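Calcium uptake protein 2, mitochondrial (Homo sapiens, PDB 6LB7) probably senses calcium through EF-hands and helps regulate calcium uptake into mitochondria by the calcium uniporter. Local coordinates at residues I93-F105 / L171-Q184. Numbering follows the deposited sequence.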
loop_
_atom_site.group_PDB
_atom_site.type_symbol
_atom_site.label_atom_id
_atom_site.label_comp_id
_atom_site.label_asym_id
_atom_site.label_seq_id
_atom_site.Cartn_x
_atom_site.Cartn_y
_atom_site.Cartn_z
ATOM N N ILE B 93 -11.937 8.567 5.644
ATOM C CA ILE B 93 -12.909 7.686 5.008
ATOM C C ILE B 93 -13.160 8.126 3.574
ATOM O O ILE B 93 -13.255 7.291 2.669
ATOM C CB ILE B 93 -14.211 7.645 5.834
ATOM C CG1 ILE B 93 -13.957 7.025 7.211
ATOM C CG2 ILE B 93 -15.326 6.921 5.056
ATOM C CD1 ILE B 93 -13.257 5.630 7.196
ATOM N N LEU B 94 -13.231 9.446 3.337
ATOM C CA LEU B 94 -13.505 9.974 2.000
ATOM C C LEU B 94 -12.486 9.528 0.961
ATOM O O LEU B 94 -12.810 9.494 -0.232
ATOM C CB LEU B 94 -13.548 11.510 2.037
ATOM C CG LEU B 94 -14.752 12.145 2.724
ATOM C CD1 LEU B 94 -14.610 13.663 2.705
ATOM C CD2 LEU B 94 -16.026 11.732 2.017
ATOM N N THR B 95 -11.265 9.194 1.375
ATOM C CA THR B 95 -10.229 8.746 0.445
ATOM C C THR B 95 -10.241 7.243 0.196
ATOM O O THR B 95 -9.544 6.781 -0.709
ATOM C CB THR B 95 -8.830 9.128 0.966
ATOM O OG1 THR B 95 -8.572 8.426 2.191
ATOM C CG2 THR B 95 -8.733 10.614 1.225
ATOM N N LYS B 96 -10.992 6.484 0.946
ATOM C CA LYS B 96 -10.821 5.038 0.859
ATOM C C LYS B 96 -11.608 4.449 -0.308
ATOM O O LYS B 96 -12.766 4.805 -0.516
ATOM C CB LYS B 96 -11.296 4.356 2.144
ATOM C CG LYS B 96 -10.620 4.837 3.411
ATOM C CD LYS B 96 -9.209 4.338 3.486
ATOM C CE LYS B 96 -8.632 4.520 4.893
ATOM N NZ LYS B 96 -7.185 4.162 4.866
ATOM N N PRO B 97 -11.027 3.498 -1.027
ATOM C CA PRO B 97 -11.845 2.587 -1.830
ATOM C C PRO B 97 -12.793 1.810 -0.930
ATOM O O PRO B 97 -12.622 1.743 0.290
ATOM C CB PRO B 97 -10.810 1.662 -2.486
ATOM C CG PRO B 97 -9.661 1.637 -1.492
ATOM C CD PRO B 97 -9.627 3.047 -0.908
ATOM N N HIS B 98 -13.800 1.192 -1.546
ATOM C CA HIS B 98 -14.778 0.459 -0.748
ATOM C C HIS B 98 -14.115 -0.650 0.064
ATOM O O HIS B 98 -14.508 -0.908 1.206
ATOM C CB HIS B 98 -15.878 -0.117 -1.642
ATOM C CG HIS B 98 -17.110 -0.493 -0.884
ATOM N ND1 HIS B 98 -17.214 -1.670 -0.168
ATOM C CD2 HIS B 98 -18.277 0.170 -0.693
ATOM C CE1 HIS B 98 -18.400 -1.720 0.416
ATOM N NE2 HIS B 98 -19.064 -0.617 0.111
ATOM N N SER B 99 -13.096 -1.305 -0.503
ATOM C CA SER B 99 -12.366 -2.352 0.210
ATOM C C SER B 99 -11.696 -1.859 1.487
ATOM O O SER B 99 -11.375 -2.671 2.359
ATOM C CB SER B 99 -11.308 -2.961 -0.699
ATOM O OG SER B 99 -10.415 -1.966 -1.164
ATOM N N GLY B 100 -11.470 -0.558 1.625
ATOM C CA GLY B 100 -10.902 -0.067 2.862
ATOM C C GLY B 100 -11.865 0.069 4.016
ATOM O O GLY B 100 -11.410 0.266 5.151
ATOM N N PHE B 101 -13.178 -0.030 3.772
ATOM C CA PHE B 101 -14.135 0.173 4.857
ATOM C C PHE B 101 -14.032 -0.928 5.904
ATOM O O PHE B 101 -14.068 -0.646 7.105
ATOM C CB PHE B 101 -15.573 0.244 4.323
ATOM C CG PHE B 101 -15.845 1.451 3.463
ATOM C CD1 PHE B 101 -14.919 2.492 3.375
ATOM C CD2 PHE B 101 -17.022 1.548 2.739
ATOM C CE1 PHE B 101 -15.162 3.596 2.569
ATOM C CE2 PHE B 101 -17.275 2.662 1.932
ATOM C CZ PHE B 101 -16.339 3.676 1.845
ATOM N N HIS B 102 -13.909 -2.191 5.472
ATOM C CA HIS B 102 -13.874 -3.274 6.455
ATOM C C HIS B 102 -12.587 -3.222 7.273
ATOM O O HIS B 102 -12.590 -3.494 8.481
ATOM C CB HIS B 102 -14.028 -4.636 5.764
ATOM C CG HIS B 102 -14.351 -5.751 6.712
ATOM N ND1 HIS B 102 -13.570 -6.878 6.836
ATOM C CD2 HIS B 102 -15.352 -5.886 7.616
ATOM C CE1 HIS B 102 -14.086 -7.671 7.760
ATOM N NE2 HIS B 102 -15.167 -7.091 8.249
ATOM N N VAL B 103 -11.484 -2.869 6.621
ATOM C CA VAL B 103 -10.213 -2.619 7.300
ATOM C C VAL B 103 -10.379 -1.550 8.371
ATOM O O VAL B 103 -9.940 -1.721 9.513
ATOM C CB VAL B 103 -9.149 -2.211 6.268
ATOM C CG1 VAL B 103 -7.933 -1.608 6.941
ATOM C CG2 VAL B 103 -8.784 -3.405 5.390
ATOM N N ALA B 104 -11.007 -0.425 8.022
ATOM C CA ALA B 104 -11.209 0.623 9.019
ATOM C C ALA B 104 -12.059 0.115 10.175
ATOM O O ALA B 104 -11.806 0.452 11.336
ATOM C CB ALA B 104 -11.866 1.851 8.385
ATOM N N PHE B 105 -13.091 -0.677 9.868
ATOM C CA PHE B 105 -13.946 -1.230 10.916
ATOM C C PHE B 105 -13.136 -2.133 11.836
ATOM O O PHE B 105 -13.184 -2.001 13.069
ATOM C CB PHE B 105 -15.118 -1.997 10.271
ATOM C CG PHE B 105 -16.052 -2.640 11.263
ATOM C CD1 PHE B 105 -17.100 -1.923 11.821
ATOM C CD2 PHE B 105 -15.888 -3.980 11.629
ATOM C CE1 PHE B 105 -17.968 -2.513 12.735
ATOM C CE2 PHE B 105 -16.752 -4.581 12.540
ATOM C CZ PHE B 105 -17.792 -3.846 13.101
ATOM N N LEU B 171 -22.173 -0.688 17.252
ATOM C CA LEU B 171 -22.196 -0.459 15.806
ATOM C C LEU B 171 -21.676 -1.702 15.079
ATOM O O LEU B 171 -20.500 -2.061 15.198
ATOM C CB LEU B 171 -21.371 0.781 15.452
ATOM C CG LEU B 171 -21.237 1.197 13.986
ATOM C CD1 LEU B 171 -22.602 1.510 13.407
ATOM C CD2 LEU B 171 -20.317 2.417 13.842
ATOM N N HIS B 172 -22.553 -2.353 14.325
ATOM C CA HIS B 172 -22.175 -3.527 13.552
ATOM C C HIS B 172 -21.607 -3.090 12.208
ATOM O O HIS B 172 -21.729 -1.930 11.804
ATOM C CB HIS B 172 -23.380 -4.449 13.371
ATOM C CG HIS B 172 -23.919 -4.970 14.666
ATOM N ND1 HIS B 172 -23.707 -6.264 15.095
ATOM C CD2 HIS B 172 -24.623 -4.356 15.648
ATOM C CE1 HIS B 172 -24.280 -6.432 16.274
ATOM N NE2 HIS B 172 -24.836 -5.288 16.635
ATOM N N TYR B 173 -20.973 -4.031 11.502
ATOM C CA TYR B 173 -20.279 -3.636 10.283
ATOM C C TYR B 173 -21.245 -3.098 9.235
ATOM O O TYR B 173 -20.917 -2.151 8.506
ATOM C CB TYR B 173 -19.476 -4.790 9.696
ATOM C CG TYR B 173 -18.807 -4.351 8.422
ATOM C CD1 TYR B 173 -17.940 -3.247 8.420
ATOM C CD2 TYR B 173 -19.060 -5.001 7.211
ATOM C CE1 TYR B 173 -17.336 -2.813 7.246
ATOM C CE2 TYR B 173 -18.464 -4.581 6.044
ATOM C CZ TYR B 173 -17.598 -3.479 6.068
ATOM O OH TYR B 173 -17.002 -3.061 4.908
ATOM N N LYS B 174 -22.437 -3.688 9.128
ATOM C CA LYS B 174 -23.278 -3.272 8.010
ATOM C C LYS B 174 -23.800 -1.854 8.200
ATOM O O LYS B 174 -23.944 -1.127 7.214
ATOM C CB LYS B 174 -24.398 -4.286 7.775
ATOM C CG LYS B 174 -25.699 -4.042 8.474
ATOM C CD LYS B 174 -26.686 -5.174 8.116
ATOM C CE LYS B 174 -28.005 -5.024 8.854
ATOM N NZ LYS B 174 -28.930 -6.173 8.684
ATOM N N GLU B 175 -24.041 -1.422 9.441
ATOM C CA GLU B 175 -24.385 -0.006 9.502
ATOM C C GLU B 175 -23.136 0.876 9.465
ATOM O O GLU B 175 -23.175 1.983 8.926
ATOM C CB GLU B 175 -25.173 0.329 10.772
ATOM C CG GLU B 175 -26.539 -0.175 10.924
ATOM C CD GLU B 175 -26.702 -1.635 10.633
ATOM O OE1 GLU B 175 -27.389 -1.959 9.779
ATOM O OE2 GLU B 175 -26.144 -2.449 11.253
ATOM N N PHE B 176 -21.943 0.401 9.837
ATOM C CA PHE B 176 -20.718 1.176 9.619
ATOM C C PHE B 176 -20.455 1.352 8.128
ATOM O O PHE B 176 -20.216 2.466 7.659
ATOM C CB PHE B 176 -19.544 0.471 10.307
ATOM C CG PHE B 176 -18.178 1.122 10.088
ATOM C CD1 PHE B 176 -17.643 1.976 11.039
ATOM C CD2 PHE B 176 -17.413 0.818 8.964
ATOM C CE1 PHE B 176 -16.373 2.541 10.877
ATOM C CE2 PHE B 176 -16.134 1.382 8.786
ATOM C CZ PHE B 176 -15.620 2.246 9.748
ATOM N N ARG B 177 -20.510 0.246 7.369
ATOM C CA ARG B 177 -20.266 0.285 5.931
ATOM C C ARG B 177 -21.244 1.209 5.218
ATOM O O ARG B 177 -20.856 1.965 4.323
ATOM C CB ARG B 177 -20.363 -1.126 5.345
ATOM C CG ARG B 177 -20.302 -1.161 3.815
ATOM C CD ARG B 177 -20.486 -2.571 3.220
ATOM N NE ARG B 177 -21.630 -3.268 3.806
ATOM C CZ ARG B 177 -22.898 -3.066 3.447
ATOM N NH1 ARG B 177 -23.207 -2.193 2.488
ATOM N NH2 ARG B 177 -23.867 -3.744 4.045
ATOM N N ARG B 178 -22.526 1.136 5.573
ATOM C CA ARG B 178 -23.543 1.940 4.905
ATOM C C ARG B 178 -23.333 3.433 5.170
ATOM O O ARG B 178 -23.552 4.268 4.285
ATOM C CB ARG B 178 -24.925 1.473 5.365
ATOM C CG ARG B 178 -26.051 2.144 4.727
ATOM C CD ARG B 178 -27.375 1.480 5.055
ATOM N NE ARG B 178 -27.558 0.334 4.363
ATOM C CZ ARG B 178 -27.859 0.290 3.184
ATOM N NH1 ARG B 178 -28.013 1.329 2.571
ATOM N NH2 ARG B 178 -28.003 -0.790 2.618
ATOM N N PHE B 179 -22.956 3.774 6.401
ATOM C CA PHE B 179 -22.662 5.163 6.731
ATOM C C PHE B 179 -21.493 5.702 5.901
ATOM O O PHE B 179 -21.558 6.824 5.390
ATOM C CB PHE B 179 -22.361 5.292 8.222
ATOM C CG PHE B 179 -22.213 6.718 8.681
ATOM C CD1 PHE B 179 -20.967 7.334 8.683
ATOM C CD2 PHE B 179 -23.318 7.446 9.072
ATOM C CE1 PHE B 179 -20.824 8.650 9.083
ATOM C CE2 PHE B 179 -23.183 8.757 9.485
ATOM C CZ PHE B 179 -21.928 9.355 9.482
ATOM N N MET B 180 -20.420 4.913 5.751
ATOM C CA MET B 180 -19.262 5.357 4.975
ATOM C C MET B 180 -19.579 5.448 3.483
ATOM O O MET B 180 -19.153 6.391 2.813
ATOM C CB MET B 180 -18.081 4.409 5.202
ATOM C CG MET B 180 -17.693 4.267 6.669
ATOM S SD MET B 180 -17.571 5.858 7.533
ATOM C CE MET B 180 -18.015 5.377 9.202
ATOM N N GLU B 181 -20.291 4.457 2.931
ATOM C CA GLU B 181 -20.772 4.581 1.555
ATOM C C GLU B 181 -21.611 5.843 1.390
ATOM O O GLU B 181 -21.491 6.553 0.391
ATOM C CB GLU B 181 -21.610 3.357 1.161
ATOM C CG GLU B 181 -20.858 2.013 1.058
ATOM C CD GLU B 181 -21.819 0.808 1.008
ATOM O OE1 GLU B 181 -21.362 -0.327 0.719
ATOM O OE2 GLU B 181 -23.026 0.994 1.287
ATOM N N ASN B 182 -22.492 6.117 2.353
ATOM C CA ASN B 182 -23.384 7.261 2.236
ATOM C C ASN B 182 -22.638 8.579 2.424
ATOM O O ASN B 182 -23.041 9.600 1.853
ATOM C CB ASN B 182 -24.520 7.134 3.248
ATOM C CG ASN B 182 -25.634 6.170 2.770
ATOM O OD1 ASN B 182 -25.809 5.959 1.574
ATOM N ND2 ASN B 182 -26.374 5.592 3.715
ATOM N N LEU B 183 -21.591 8.590 3.249
ATOM C CA LEU B 183 -20.745 9.781 3.364
ATOM C C LEU B 183 -20.100 10.119 2.024
ATOM O O LEU B 183 -20.189 11.263 1.551
ATOM C CB LEU B 183 -19.679 9.562 4.441
ATOM C CG LEU B 183 -18.558 10.598 4.502
ATOM C CD1 LEU B 183 -19.125 11.935 4.980
ATOM C CD2 LEU B 183 -17.429 10.110 5.401
ATOM N N GLN B 184 -19.455 9.132 1.389
ATOM C CA GLN B 184 -18.871 9.367 0.066
ATOM C C GLN B 184 -19.942 9.793 -0.940
ATOM O O GLN B 184 -19.757 10.759 -1.689
ATOM C CB GLN B 184 -18.127 8.125 -0.421
ATOM C CG GLN B 184 -16.944 7.699 0.443
ATOM C CD GLN B 184 -16.094 6.644 -0.229
ATOM O OE1 GLN B 184 -16.545 5.976 -1.158
ATOM N NE2 GLN B 184 -14.846 6.494 0.228
HETATM O O HOH W 1 -14.948 5.118 -3.212
#
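Helix 99-105 and helix 173-184 cross at 130°, their axes 9.9 Å apart, with Phe-101 facing Arg-177 and Phe-105 facing Tyr-173. The pairing belongs to an EF-hand lobe: helix 99-108 enters the calcium loop of Asp-109 to Glu-120, and Leu-171 is backbone hydrogen-bonded to Ile-116 of that loop, in the short antiparallel pairing of strands 115-116 and 171-172.

Next to the loop lies an aromatic cluster. Phe-105 has CG anti to its own N (chi1 179°), which turns its ring between Tyr-173 and Phe-176. The edge of Tyr-173 meets the face of Phe-105, and the edge of Phe-105 meets the face of Phe-176. Over the Tyr-173 ring stands the edge of His-102, planes at 74°. This is a T-shaped pair.

Met-180 CB makes a CH-pi contact with Phe-101, 3.7 Å from the ring centroid. The opposite face of the Phe-101 ring is covered by His-98 CA. Met-180 SD also touches Ile-93 CG2, while Leu-94 CD2 packs on Leu-183. At the exposed side His-98 NE2 donates to Glu-181 OE1; the modelled 2.4 Å is implausibly short and its exact length doubtful. The same oxygen takes a salt bridge from Arg-177 NH1.

One side-chain amide ties the turn to helix 173-184. Gln-184 NE2 donates to Ile-93 O at 3.0 Å and to Lys-96 O at 2.8 Å, the latter in the carbonyl plane. Lys-96 N reaches Ile-93 O from the opposite face of its plane. A leucine at Gln-184 would probably cost Lys-96 O its side-chain donor and Ile-93 O one of two, tying the turn less firmly to the helix. A water donates to Gln-184 OE1 at 2.7 Å.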